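Local coordinates for putative cytoplasmic protein (PDB 4HFL) that acts as a type VI secretion effector amidase, probably cutting peptidoglycan peptides in rival bacteria and itself inhibited by a cognate immunity protein, at residues 129-134 / 167-172; 79-84 / 92-97; 23-28 / 149-154; 16-21 / 171-176. One frame throughout, in Å; residues are numbered along the deposited sequence.

Interaction 1: residues 129-134 / 167-172; sequences IFTGHG and PTNATF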
loop_
_atom_site.group_PDB
_atom_site.type_symbol
_atom_site.label_atom_id
_atom_site.label_comp_id
_atom_site.label_asym_id
_atom_site.label_seq_id
_atom_site.Cartn_x
_atom_site.Cartn_y
_atom_site.Cartn_z
ATOM N N ILE A 129 0.185 2.565 7.013
ATOM C CA ILE A 129 1.524 2.061 6.700
ATOM C C ILE A 129 2.204 1.598 7.987
ATOM O O ILE A 129 2.362 2.385 8.927
ATOM C CB ILE A 129 2.437 3.181 6.148
ATOM C CG1 ILE A 129 1.876 3.790 4.858
ATOM C CG2 ILE A 129 3.869 2.667 5.949
ATOM C CD1 ILE A 129 2.659 5.026 4.411
ATOM N N PHE A 130 2.653 0.347 8.005
ATOM C CA PHE A 130 3.396 -0.202 9.130
ATOM C C PHE A 130 4.846 -0.321 8.703
ATOM O O PHE A 130 5.126 -0.994 7.735
ATOM C CB PHE A 130 2.904 -1.620 9.430
ATOM C CG PHE A 130 1.455 -1.701 9.829
ATOM C CD1 PHE A 130 1.051 -1.363 11.113
ATOM C CD2 PHE A 130 0.497 -2.135 8.921
ATOM C CE1 PHE A 130 -0.284 -1.457 11.486
ATOM C CE2 PHE A 130 -0.834 -2.237 9.290
ATOM C CZ PHE A 130 -1.227 -1.895 10.577
ATOM N N THR A 131 5.787 0.291 9.417
ATOM C CA THR A 131 7.192 0.086 9.061
ATOM C C THR A 131 7.929 -0.526 10.219
ATOM O O THR A 131 7.478 -0.443 11.354
ATOM C CB THR A 131 7.895 1.380 8.673
ATOM O OG1 THR A 131 7.701 2.333 9.721
ATOM C CG2 THR A 131 7.322 1.928 7.360
ATOM N N GLY A 132 9.061 -1.154 9.929
ATOM C CA GLY A 132 9.845 -1.782 10.970
ATOM C C GLY A 132 11.078 -2.429 10.381
ATOM O O GLY A 132 11.661 -1.927 9.409
ATOM N N HIS A 133 11.509 -3.537 10.966
ATOM C CA HIS A 133 12.676 -4.210 10.424
ATOM C C HIS A 133 12.560 -5.717 10.566
ATOM O O HIS A 133 11.846 -6.224 11.433
ATOM C CB HIS A 133 13.956 -3.709 11.107
ATOM C CG HIS A 133 13.947 -3.867 12.594
ATOM N ND1 HIS A 133 14.266 -5.053 13.218
ATOM C CD2 HIS A 133 13.649 -2.990 13.582
ATOM C CE1 HIS A 133 14.169 -4.899 14.528
ATOM N NE2 HIS A 133 13.788 -3.658 14.774
ATOM N N GLY A 134 13.274 -6.427 9.703
ATOM C CA GLY A 134 13.361 -7.868 9.789
ATOM C C GLY A 134 14.695 -8.158 10.450
ATOM O O GLY A 134 15.206 -7.342 11.210
ATOM N N PRO A 167 7.573 -4.297 14.028
ATOM C CA PRO A 167 7.019 -2.987 13.674
ATOM C C PRO A 167 7.447 -1.896 14.670
ATOM O O PRO A 167 7.450 -2.122 15.884
ATOM C CB PRO A 167 5.506 -3.233 13.734
ATOM C CG PRO A 167 5.361 -4.273 14.804
ATOM C CD PRO A 167 6.584 -5.154 14.711
ATOM N N THR A 168 7.809 -0.722 14.162
ATOM C CA THR A 168 8.271 0.367 15.013
ATOM C C THR A 168 7.498 1.668 14.809
ATOM O O THR A 168 7.643 2.603 15.601
ATOM C CB THR A 168 9.780 0.627 14.828
ATOM O OG1 THR A 168 10.054 0.915 13.451
ATOM C CG2 THR A 168 10.584 -0.603 15.255
ATOM N N ASN A 169 6.681 1.727 13.753
ATOM C CA ASN A 169 5.851 2.891 13.477
ATOM C C ASN A 169 4.588 2.466 12.737
ATOM O O ASN A 169 4.605 1.476 11.990
ATOM C CB ASN A 169 6.603 3.914 12.605
ATOM C CG ASN A 169 5.729 5.114 12.229
ATOM O OD1 ASN A 169 4.954 5.072 11.257
ATOM N ND2 ASN A 169 5.836 6.180 13.014
ATOM N N ALA A 170 3.497 3.199 12.950
ATOM C CA ALA A 170 2.334 3.100 12.061
ATOM C C ALA A 170 1.967 4.518 11.710
ATOM O O ALA A 170 1.987 5.401 12.578
ATOM C CB ALA A 170 1.179 2.414 12.727
ATOM N N THR A 171 1.638 4.721 10.438
ATOM C CA THR A 171 1.320 6.025 9.881
ATOM C C THR A 171 0.019 5.840 9.093
ATOM O O THR A 171 -0.124 4.878 8.329
ATOM C CB THR A 171 2.473 6.503 8.961
ATOM O OG1 THR A 171 3.651 6.723 9.748
ATOM C CG2 THR A 171 2.127 7.807 8.263
ATOM N N PHE A 172 -0.918 6.760 9.291
ATOM C CA PHE A 172 -2.307 6.541 8.955
ATOM C C PHE A 172 -3.006 7.807 8.461
ATOM O O PHE A 172 -2.853 8.888 9.075
ATOM C CB PHE A 172 -3.043 6.027 10.195
ATOM C CG PHE A 172 -4.547 6.037 10.054
ATOM C CD1 PHE A 172 -5.197 4.959 9.483
ATOM C CD2 PHE A 172 -5.302 7.115 10.502
ATOM C CE1 PHE A 172 -6.581 4.959 9.340
ATOM C CE2 PHE A 172 -6.690 7.126 10.366
ATOM C CZ PHE A 172 -7.328 6.042 9.784
HETATM O O HOH W 1 5.059 3.846 9.026
#
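A chi1 of 53° sets OG1 of T131 between its own backbone N and carbonyl carbon, while N169 throws its CG trans to its backbone N (chi1 177°); the two side chains run alongside each other on one face of the sheet, with T131 OG1 3.5 Å from N169 CB. Strands 126-133 and 166-174 are antiparallel neighbours in the middle of a four-stranded sheet, and they are joined here through a classic beta bulge. T168 and N169 both face T131. T131 O takes the N-H of T168 at 2.8 Å in an almost straight bond, and a weak second one from N169 N at 3.3 Å. Past the bulge the pairing has slipped by one residue, which brings G132 CA within 4.1 Å of P167 CA.

On the other side of the bulge I129 and T171 bond both ways, I129 N to T171 O at 2.7 Å and T171 N to I129 O at 2.9 Å. Between them and the bulge sits the non-hydrogen-bonded pair F130 and A170, whose side chains share the other face: F130 CD1 lies 4.1 Å from A170 CB, and the F130 ring also meets F156 edge-to-face. The face bearing I129 and T131 is packed against helix 95-106 through I99, with L102 also under I129. One water ties three polar atoms together on this face: it accepts from T131 OG1 and donates to T171 OG1 and, at 3.1 Å, to I129 O.

Interaction 2: residues 79-84 / 92-97; sequences KYATVT and MFRVKD
The backbone of 79-84 passes close to the start of 92-97, with T82 CA 4.5 Å from M92 CA and a CA-H...O contact of 3.2 Å from M92 CA to A81 O. The direct hydrogen bond between the segments, A81 N to D97 OD2 at 3.1 Å, meets the carboxylate from above its plane. A water reinforces it, donating to both D97 OD2 and A81 O while accepting from R94 N. R94 is the N-cap of helix 95-106, so the carboxylate sits in the first turn, where the helix end would probably favour its negative charge.

The methyl of A81 serves two groups: its CB is 3.5 Å from F93 CZ, and it also sits over the centre of one face of the R94 guanidinium. A chi1 of 57° brings the F93 ring up against A81, and this ring stacks on F55. Y80 and M92 run side by side; M92 CE reaches Y80 CB at 3.7 Å, and M92 SD lies 5.0 Å from the Y80 ring centroid, an oblique Met-aromatic contact. F101 joins this patch. A short antiparallel hairpin, 82-84 with 90-92, thus runs on into helix 95-106, whose first turn bonds back to A81 through D97.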
loop_
_atom_site.group_PDB
_atom_site.type_symbol
_atom_site.label_atom_id
_atom_site.label_comp_id
_atom_site.label_asym_id
_atom_site.label_seq_id
_atom_site.Cartn_x
_atom_site.Cartn_y
_atom_site.Cartn_z
ATOM N N LYS A 79 11.474 9.631 -8.764
ATOM C CA LYS A 79 11.451 9.231 -7.357
ATOM C C LYS A 79 10.831 7.849 -7.146
ATOM O O LYS A 79 11.058 7.215 -6.110
ATOM C CB LYS A 79 10.704 10.266 -6.509
ATOM C CG LYS A 79 11.391 11.621 -6.436
ATOM C CD LYS A 79 10.546 12.638 -5.687
ATOM C CE LYS A 79 10.256 13.849 -6.566
ATOM N NZ LYS A 79 9.693 14.998 -5.800
ATOM N N TYR A 80 10.066 7.382 -8.130
ATOM C CA TYR A 80 9.280 6.163 -7.956
ATOM C C TYR A 80 9.508 5.172 -9.092
ATOM O O TYR A 80 9.316 5.507 -10.261
ATOM C CB TYR A 80 7.788 6.516 -7.832
ATOM C CG TYR A 80 7.539 7.699 -6.915
ATOM C CD1 TYR A 80 7.732 7.591 -5.544
ATOM C CD2 TYR A 80 7.129 8.924 -7.422
ATOM C CE1 TYR A 80 7.523 8.671 -4.705
ATOM C CE2 TYR A 80 6.913 10.006 -6.590
ATOM C CZ TYR A 80 7.111 9.870 -5.233
ATOM O OH TYR A 80 6.896 10.939 -4.398
ATOM N N ALA A 81 9.917 3.953 -8.747
ATOM C CA ALA A 81 10.129 2.904 -9.750
ATOM C C ALA A 81 8.787 2.356 -10.205
ATOM O O ALA A 81 8.003 1.866 -9.387
ATOM C CB ALA A 81 10.995 1.782 -9.190
ATOM N N THR A 82 8.520 2.444 -11.505
ATOM C CA THR A 82 7.225 2.042 -12.040
ATOM C C THR A 82 7.379 1.217 -13.309
ATOM O O THR A 82 8.291 1.454 -14.103
ATOM C CB THR A 82 6.335 3.274 -12.356
ATOM O OG1 THR A 82 6.969 4.082 -13.354
ATOM C CG2 THR A 82 6.100 4.122 -11.091
ATOM N N VAL A 83 6.501 0.232 -13.485
ATOM C CA VAL A 83 6.311 -0.360 -14.812
ATOM C C VAL A 83 4.853 -0.146 -15.199
ATOM O O VAL A 83 4.144 0.617 -14.534
ATOM C CB VAL A 83 6.668 -1.862 -14.877
ATOM C CG1 VAL A 83 8.168 -2.088 -14.581
ATOM C CG2 VAL A 83 5.781 -2.673 -13.937
ATOM N N THR A 84 4.406 -0.805 -16.264
ATOM C CA THR A 84 3.002 -0.743 -16.676
ATOM C C THR A 84 2.330 -2.111 -16.580
ATOM O O THR A 84 2.988 -3.151 -16.691
ATOM C CB THR A 84 2.861 -0.253 -18.121
ATOM O OG1 THR A 84 3.549 -1.162 -18.993
ATOM C CG2 THR A 84 3.445 1.145 -18.276
ATOM N N MET A 92 3.982 0.875 -9.039
ATOM C CA MET A 92 5.208 0.825 -8.240
ATOM C C MET A 92 5.377 -0.596 -7.728
ATOM O O MET A 92 4.385 -1.296 -7.520
ATOM C CB MET A 92 5.157 1.796 -7.049
ATOM C CG MET A 92 4.877 3.259 -7.394
ATOM S SD MET A 92 5.035 4.370 -5.956
ATOM C CE MET A 92 4.366 5.864 -6.713
ATOM N N PHE A 93 6.627 -1.024 -7.535
ATOM C CA PHE A 93 6.904 -2.389 -7.106
ATOM C C PHE A 93 7.869 -2.421 -5.901
ATOM O O PHE A 93 8.223 -3.501 -5.418
ATOM C CB PHE A 93 7.439 -3.224 -8.275
ATOM C CG PHE A 93 8.674 -2.652 -8.913
ATOM C CD1 PHE A 93 9.937 -3.003 -8.443
ATOM C CD2 PHE A 93 8.576 -1.762 -9.973
ATOM C CE1 PHE A 93 11.084 -2.482 -9.022
ATOM C CE2 PHE A 93 9.716 -1.241 -10.563
ATOM C CZ PHE A 93 10.977 -1.599 -10.078
ATOM N N ARG A 94 8.258 -1.233 -5.420
ATOM C CA ARG A 94 9.031 -1.084 -4.179
ATOM C C ARG A 94 8.199 -0.409 -3.087
ATOM O O ARG A 94 7.633 0.679 -3.287
ATOM C CB ARG A 94 10.307 -0.274 -4.424
ATOM C CG ARG A 94 11.366 -1.029 -5.204
ATOM C CD ARG A 94 12.436 -0.090 -5.729
ATOM N NE ARG A 94 13.107 -0.643 -6.907
ATOM C CZ ARG A 94 14.068 -0.023 -7.588
ATOM N NH1 ARG A 94 14.483 1.175 -7.206
ATOM N NH2 ARG A 94 14.615 -0.603 -8.650
ATOM N N VAL A 95 8.123 -1.040 -1.921
ATOM C CA VAL A 95 7.244 -0.520 -0.878
ATOM C C VAL A 95 7.700 0.846 -0.338
ATOM O O VAL A 95 6.873 1.681 0.044
ATOM C CB VAL A 95 6.998 -1.559 0.246
ATOM C CG1 VAL A 95 8.210 -1.674 1.172
ATOM C CG2 VAL A 95 5.748 -1.204 1.027
ATOM N N LYS A 96 9.011 1.083 -0.330
ATOM C CA LYS A 96 9.560 2.364 0.133
ATOM C C LYS A 96 9.073 3.514 -0.753
ATOM O O LYS A 96 8.844 4.638 -0.279
ATOM C CB LYS A 96 11.092 2.300 0.153
ATOM C CG LYS A 96 11.778 3.239 -0.819
ATOM C CD LYS A 96 12.973 2.570 -1.497
ATOM C CE LYS A 96 13.569 3.491 -2.558
ATOM N NZ LYS A 96 14.547 2.794 -3.437
ATOM N N ASP A 97 8.890 3.218 -2.039
ATOM C CA ASP A 97 8.413 4.210 -2.997
ATOM C C ASP A 97 6.944 4.550 -2.759
ATOM O O ASP A 97 6.545 5.711 -2.852
ATOM C CB ASP A 97 8.588 3.700 -4.429
ATOM C CG ASP A 97 10.048 3.596 -4.850
ATOM O OD1 ASP A 97 10.919 4.207 -4.195
ATOM O OD2 ASP A 97 10.317 2.914 -5.858
HETATM O O HOH W 2 8.529 1.327 -6.928
#

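Interaction 3: residues 23-28 / 149-154; sequences AAWNRF and ICSDDC
CH-pi contacts dominate, and S151 makes both of them: its CB lies over one face of W25, 3.9 Å from the centroid of the six-membered ring, and over one face of F28, 3.9 Å from that ring's centroid. W25 and F28 are three residues apart on helix 21-30 and each holds CG trans to the backbone N (chi1 -170° and -165°), so the two rings reach out together and S151 CB fits between them.

Polar atoms touch the F28 ring as well. S151 OG stands 3.3 Å above the F28 ring plane, over its centre, but its hydrogen bonds go to T143 OG1 and L144 N. D152 OD2 comes to the ring edge, 3.6 Å from F28 CZ, with the carboxylate nearly perpendicular to the ring; OD2 forms a salt bridge with R62, and OD1 is bonded to H141 NE2 and T143 OG1. In the fold, the contact seats the N-terminal helix on the loop that follows strand 138-145.

Apolar contact is limited to I149, whose CD1 meets the edge of W25 at CH2, 4.2 Å away. Within the loop, a 2.0 Å disulfide joins C150 SG to C154 SG, and both cysteines pack against F130.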
loop_
_atom_site.group_PDB
_atom_site.type_symbol
_atom_site.label_atom_id
_atom_site.label_comp_id
_atom_site.label_asym_id
_atom_site.label_seq_id
_atom_site.Cartn_x
_atom_site.Cartn_y
_atom_site.Cartn_z
ATOM N N ALA A 23 -14.592 2.879 -1.932
ATOM C CA ALA A 23 -13.963 2.620 -3.223
ATOM C C ALA A 23 -12.569 1.991 -3.095
ATOM O O ALA A 23 -12.222 1.041 -3.820
ATOM C CB ALA A 23 -13.901 3.894 -4.026
ATOM N N ALA A 24 -11.765 2.536 -2.189
ATOM C CA ALA A 24 -10.448 1.988 -1.932
ATOM C C ALA A 24 -10.582 0.535 -1.452
ATOM O O ALA A 24 -9.919 -0.366 -1.961
ATOM C CB ALA A 24 -9.724 2.857 -0.900
ATOM N N TRP A 25 -11.484 0.303 -0.503
ATOM C CA TRP A 25 -11.685 -1.040 0.037
ATOM C C TRP A 25 -12.098 -2.037 -1.045
ATOM O O TRP A 25 -11.641 -3.200 -1.055
ATOM C CB TRP A 25 -12.730 -1.011 1.160
ATOM C CG TRP A 25 -12.792 -2.313 1.903
ATOM C CD1 TRP A 25 -13.611 -3.382 1.637
ATOM C CD2 TRP A 25 -11.986 -2.696 3.033
ATOM N NE1 TRP A 25 -13.360 -4.401 2.537
ATOM C CE2 TRP A 25 -12.371 -4.000 3.401
ATOM C CE3 TRP A 25 -10.978 -2.057 3.765
ATOM C CZ2 TRP A 25 -11.781 -4.669 4.468
ATOM C CZ3 TRP A 25 -10.405 -2.723 4.819
ATOM C CH2 TRP A 25 -10.807 -4.011 5.162
ATOM N N ASN A 26 -12.963 -1.575 -1.952
ATOM C CA ASN A 26 -13.459 -2.393 -3.063
ATOM C C ASN A 26 -12.381 -2.762 -4.084
ATOM O O ASN A 26 -12.239 -3.945 -4.475
ATOM C CB ASN A 26 -14.631 -1.687 -3.764
ATOM C CG ASN A 26 -15.874 -1.602 -2.893
ATOM O OD1 ASN A 26 -15.984 -2.294 -1.877
ATOM N ND2 ASN A 26 -16.830 -0.762 -3.300
ATOM N N ARG A 27 -11.608 -1.762 -4.519
ATOM C CA ARG A 27 -10.491 -2.069 -5.427
ATOM C C ARG A 27 -9.459 -3.018 -4.763
ATOM O O ARG A 27 -8.965 -4.010 -5.375
ATOM C CB ARG A 27 -9.820 -0.779 -5.942
ATOM C CG ARG A 27 -10.768 0.249 -6.596
ATOM C CD ARG A 27 -11.280 -0.169 -8.012
ATOM N NE ARG A 27 -12.320 -1.195 -7.932
ATOM C CZ ARG A 27 -13.571 -0.963 -7.554
ATOM N NH1 ARG A 27 -13.951 0.268 -7.221
ATOM N NH2 ARG A 27 -14.445 -1.967 -7.497
ATOM N N PHE A 28 -9.148 -2.729 -3.500
ATOM C CA PHE A 28 -8.207 -3.587 -2.777
ATOM C C PHE A 28 -8.720 -5.025 -2.742
ATOM O O PHE A 28 -7.965 -5.971 -3.005
ATOM C CB PHE A 28 -7.938 -3.090 -1.357
ATOM C CG PHE A 28 -6.709 -3.724 -0.717
ATOM C CD1 PHE A 28 -5.538 -3.001 -0.564
ATOM C CD2 PHE A 28 -6.733 -5.050 -0.284
ATOM C CE1 PHE A 28 -4.401 -3.581 0.024
ATOM C CE2 PHE A 28 -5.607 -5.635 0.304
ATOM C CZ PHE A 28 -4.450 -4.899 0.461
ATOM N N ILE A 149 -10.186 -4.557 11.336
ATOM C CA ILE A 149 -9.290 -5.428 10.572
ATOM C C ILE A 149 -8.532 -4.643 9.495
ATOM O O ILE A 149 -8.919 -3.536 9.122
ATOM C CB ILE A 149 -10.055 -6.588 9.888
ATOM C CG1 ILE A 149 -11.127 -6.048 8.953
ATOM C CG2 ILE A 149 -10.674 -7.510 10.930
ATOM C CD1 ILE A 149 -11.653 -7.084 7.930
ATOM N N CYS A 150 -7.458 -5.232 8.994
ATOM C CA CYS A 150 -6.807 -4.732 7.786
ATOM C C CYS A 150 -7.320 -5.487 6.574
ATOM O O CYS A 150 -7.822 -6.601 6.715
ATOM C CB CYS A 150 -5.294 -4.876 7.882
ATOM S SG CYS A 150 -4.564 -3.760 9.092
ATOM N N SER A 151 -7.214 -4.882 5.389
ATOM C CA SER A 151 -7.718 -5.511 4.167
ATOM C C SER A 151 -6.893 -6.729 3.771
ATOM O O SER A 151 -7.354 -7.575 3.003
ATOM C CB SER A 151 -7.789 -4.510 3.010
ATOM O OG SER A 151 -6.616 -3.726 2.923
ATOM N N ASP A 152 -5.669 -6.821 4.281
ATOM C CA ASP A 152 -4.919 -8.067 4.128
ATOM C C ASP A 152 -4.319 -8.553 5.450
ATOM O O ASP A 152 -4.832 -9.500 6.048
ATOM C CB ASP A 152 -3.899 -8.022 2.968
ATOM C CG ASP A 152 -2.847 -6.918 3.114
ATOM O OD1 ASP A 152 -2.814 -6.171 4.123
ATOM O OD2 ASP A 152 -2.011 -6.820 2.198
ATOM N N ASP A 153 -3.246 -7.917 5.903
ATOM C CA ASP A 153 -2.692 -8.239 7.213
ATOM C C ASP A 153 -2.254 -6.964 7.923
ATOM O O ASP A 153 -1.651 -6.079 7.307
ATOM C CB ASP A 153 -1.506 -9.205 7.092
ATOM C CG ASP A 153 -1.914 -10.583 6.586
ATOM O OD1 ASP A 153 -1.741 -10.846 5.378
ATOM O OD2 ASP A 153 -2.397 -11.409 7.393
ATOM N N CYS A 154 -2.567 -6.866 9.214
ATOM C CA CYS A 154 -2.045 -5.775 10.042
ATOM C C CYS A 154 -0.696 -6.154 10.624
ATOM O O CYS A 154 -0.396 -7.342 10.795
ATOM C CB CYS A 154 -2.998 -5.460 11.191
ATOM S SG CYS A 154 -4.648 -5.062 10.646
#

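Interaction 4: residues 16-21 / 171-176; sequences HMRPAF and TFWSLK
The polar side of this contact centres on R18, whose NH1 donates to S174 O at 3.1 Å. The bond lies near the guanidinium plane and uses a carbonyl lone pair, with an N-H...O angle of 159°. NH1 also forms a salt bridge with D110 OD2, and that same carboxylate oxygen accepts from S174 N, so the arginine and the strand backbone share one anion. A water makes a second link, donating to P19 O at 2.7 Å and accepting from K176 N at 3.0 Å.

Flat groups meet at a right angle. One face of the R18 guanidinium rests against the edge of the W173 indole, with W173 CD1 3.8 Å above the guanidinium plane and toward its rim. The indole is fixed in turn by NE1 bonding to G107 O. What is joined here is the two ends of the chain: the segment leading into helix 21-30, with A20 as its N-cap, lies over the end of strand 166-174 and the last residues beyond it.

Apolar packing gathers on L175. L175 CG stands trans to the carbonyl carbon (chi1 -60°), and L175 CD2 lies 3.7 Å from R18 CB and 3.9 Å from P19 CD. At its base, L175 CB meets F21 CB at 3.7 Å and lies near the plane of the F21 ring, at its edge. The F21 ring also meets that of W25, planes at about 40°.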
loop_
_atom_site.group_PDB
_atom_site.type_symbol
_atom_site.label_atom_id
_atom_site.label_comp_id
_atom_site.label_asym_id
_atom_site.label_seq_id
_atom_site.Cartn_x
_atom_site.Cartn_y
_atom_site.Cartn_z
ATOM N N HIS A 16 -5.998 18.307 0.747
ATOM C CA HIS A 16 -5.846 17.380 -0.367
ATOM C C HIS A 16 -7.081 16.490 -0.438
ATOM O O HIS A 16 -7.615 16.103 0.603
ATOM C CB HIS A 16 -4.617 16.499 -0.153
ATOM C CG HIS A 16 -3.334 17.260 -0.006
ATOM N ND1 HIS A 16 -2.375 17.294 -0.996
ATOM C CD2 HIS A 16 -2.840 17.988 1.025
ATOM C CE1 HIS A 16 -1.346 18.014 -0.583
ATOM N NE2 HIS A 16 -1.604 18.448 0.637
ATOM N N MET A 17 -7.536 16.152 -1.647
ATOM C CA MET A 17 -8.640 15.193 -1.773
ATOM C C MET A 17 -8.109 13.828 -1.391
ATOM O O MET A 17 -6.913 13.552 -1.538
ATOM C CB MET A 17 -9.199 15.142 -3.205
ATOM C CG MET A 17 -9.989 16.378 -3.642
ATOM S SD MET A 17 -10.925 16.018 -5.160
ATOM C CE MET A 17 -9.553 15.723 -6.300
ATOM N N ARG A 18 -8.984 12.972 -0.874
ATOM C CA ARG A 18 -8.589 11.613 -0.570
ATOM C C ARG A 18 -9.633 10.676 -1.158
ATOM O O ARG A 18 -10.791 11.066 -1.336
ATOM C CB ARG A 18 -8.481 11.408 0.935
ATOM C CG ARG A 18 -7.403 12.284 1.612
ATOM C CD ARG A 18 -7.256 11.945 3.068
ATOM N NE ARG A 18 -6.313 12.841 3.730
ATOM C CZ ARG A 18 -6.172 12.943 5.049
ATOM N NH1 ARG A 18 -6.902 12.183 5.874
ATOM N NH2 ARG A 18 -5.294 13.802 5.540
ATOM N N PRO A 19 -9.232 9.438 -1.454
ATOM C CA PRO A 19 -10.180 8.449 -1.995
ATOM C C PRO A 19 -11.250 8.097 -0.969
ATOM O O PRO A 19 -10.967 8.096 0.236
ATOM C CB PRO A 19 -9.293 7.213 -2.236
ATOM C CG PRO A 19 -7.913 7.719 -2.300
ATOM C CD PRO A 19 -7.853 8.912 -1.377
ATOM N N ALA A 20 -12.468 7.822 -1.423
ATOM C CA ALA A 20 -13.530 7.333 -0.536
ATOM C C ALA A 20 -13.057 6.009 0.058
ATOM O O ALA A 20 -12.390 5.213 -0.615
ATOM C CB ALA A 20 -14.847 7.155 -1.307
ATOM N N PHE A 21 -13.350 5.777 1.327
ATOM C CA PHE A 21 -12.897 4.542 1.939
ATOM C C PHE A 21 -13.517 3.321 1.241
ATOM O O PHE A 21 -12.850 2.309 1.032
ATOM C CB PHE A 21 -13.206 4.515 3.430
ATOM C CG PHE A 21 -12.730 3.261 4.095
ATOM C CD1 PHE A 21 -11.375 3.059 4.325
ATOM C CD2 PHE A 21 -13.626 2.266 4.459
ATOM C CE1 PHE A 21 -10.929 1.894 4.937
ATOM C CE2 PHE A 21 -13.168 1.089 5.080
ATOM C CZ PHE A 21 -11.829 0.916 5.308
ATOM N N THR A 171 1.638 4.721 10.438
ATOM C CA THR A 171 1.320 6.025 9.881
ATOM C C THR A 171 0.019 5.840 9.093
ATOM O O THR A 171 -0.124 4.878 8.329
ATOM C CB THR A 171 2.473 6.503 8.961
ATOM O OG1 THR A 171 3.651 6.723 9.748
ATOM C CG2 THR A 171 2.127 7.807 8.263
ATOM N N PHE A 172 -0.918 6.760 9.291
ATOM C CA PHE A 172 -2.307 6.541 8.955
ATOM C C PHE A 172 -3.006 7.807 8.461
ATOM O O PHE A 172 -2.853 8.888 9.075
ATOM C CB PHE A 172 -3.043 6.027 10.195
ATOM C CG PHE A 172 -4.547 6.037 10.054
ATOM C CD1 PHE A 172 -5.197 4.959 9.483
ATOM C CD2 PHE A 172 -5.302 7.115 10.502
ATOM C CE1 PHE A 172 -6.581 4.959 9.340
ATOM C CE2 PHE A 172 -6.690 7.126 10.366
ATOM C CZ PHE A 172 -7.328 6.042 9.784
ATOM N N TRP A 173 -3.786 7.642 7.384
ATOM C CA TRP A 173 -4.685 8.687 6.850
ATOM C C TRP A 173 -6.125 8.209 6.884
ATOM O O TRP A 173 -6.442 7.124 6.374
ATOM C CB TRP A 173 -4.360 9.010 5.381
ATOM C CG TRP A 173 -3.004 9.638 5.122
ATOM C CD1 TRP A 173 -2.752 10.958 4.909
ATOM C CD2 TRP A 173 -1.743 8.963 5.006
ATOM N NE1 TRP A 173 -1.407 11.155 4.699
ATOM C CE2 TRP A 173 -0.767 9.947 4.745
ATOM C CE3 TRP A 173 -1.342 7.622 5.106
ATOM C CZ2 TRP A 173 0.588 9.637 4.589
ATOM C CZ3 TRP A 173 -0.002 7.318 4.948
ATOM C CH2 TRP A 173 0.952 8.324 4.698
ATOM N N SER A 174 -7.012 9.025 7.447
ATOM C CA SER A 174 -8.442 8.717 7.435
ATOM C C SER A 174 -9.006 8.816 6.021
ATOM O O SER A 174 -8.665 9.734 5.261
ATOM C CB SER A 174 -9.215 9.695 8.345
ATOM O OG SER A 174 -9.041 9.362 9.705
ATOM N N LEU A 175 -9.880 7.878 5.674
ATOM C CA LEU A 175 -10.649 7.990 4.441
ATOM C C LEU A 175 -12.126 8.009 4.787
ATOM O O LEU A 175 -12.565 7.265 5.683
ATOM C CB LEU A 175 -10.322 6.840 3.477
ATOM C CG LEU A 175 -8.874 6.675 2.977
ATOM C CD1 LEU A 175 -8.795 5.520 1.988
ATOM C CD2 LEU A 175 -8.316 7.947 2.332
ATOM N N LYS A 176 -12.890 8.876 4.104
ATOM C CA LYS A 176 -14.341 8.879 4.228
ATOM C C LYS A 176 -14.969 7.958 3.187
ATOM O O LYS A 176 -15.948 7.303 3.492
ATOM C CB LYS A 176 -14.903 10.286 4.068
ATOM C CG LYS A 176 -14.910 11.077 5.358
ATOM C CD LYS A 176 -16.320 11.162 5.956
ATOM C CE LYS A 176 -17.227 12.010 5.078
ATOM N NZ LYS A 176 -18.479 12.457 5.764
HETATM O O HOH W 3 -11.649 10.261 1.744
#

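From the N terminus, 16-21 pairs with 171-176 (interaction 4) and so closes almost the entire chain into one loop. Within it, helix residues 23-28 meet 149-154 (interaction 3), and interaction 2 is a short local closure lying inside both. Interaction 1 opens at 129-134, before the second half of interaction 3, and closes after it at 167-172; the two therefore cross, and they touch where F130 packs on C150 and C154. Interactions 1 and 4 end on the same strand, sharing T171 and F172, with I129 against W173. Interactions 1, 3 and 4 together join the N-terminal helix, the disulfide loop and the four-stranded sheet, while interaction 2 joins the hairpin to helix 95-106.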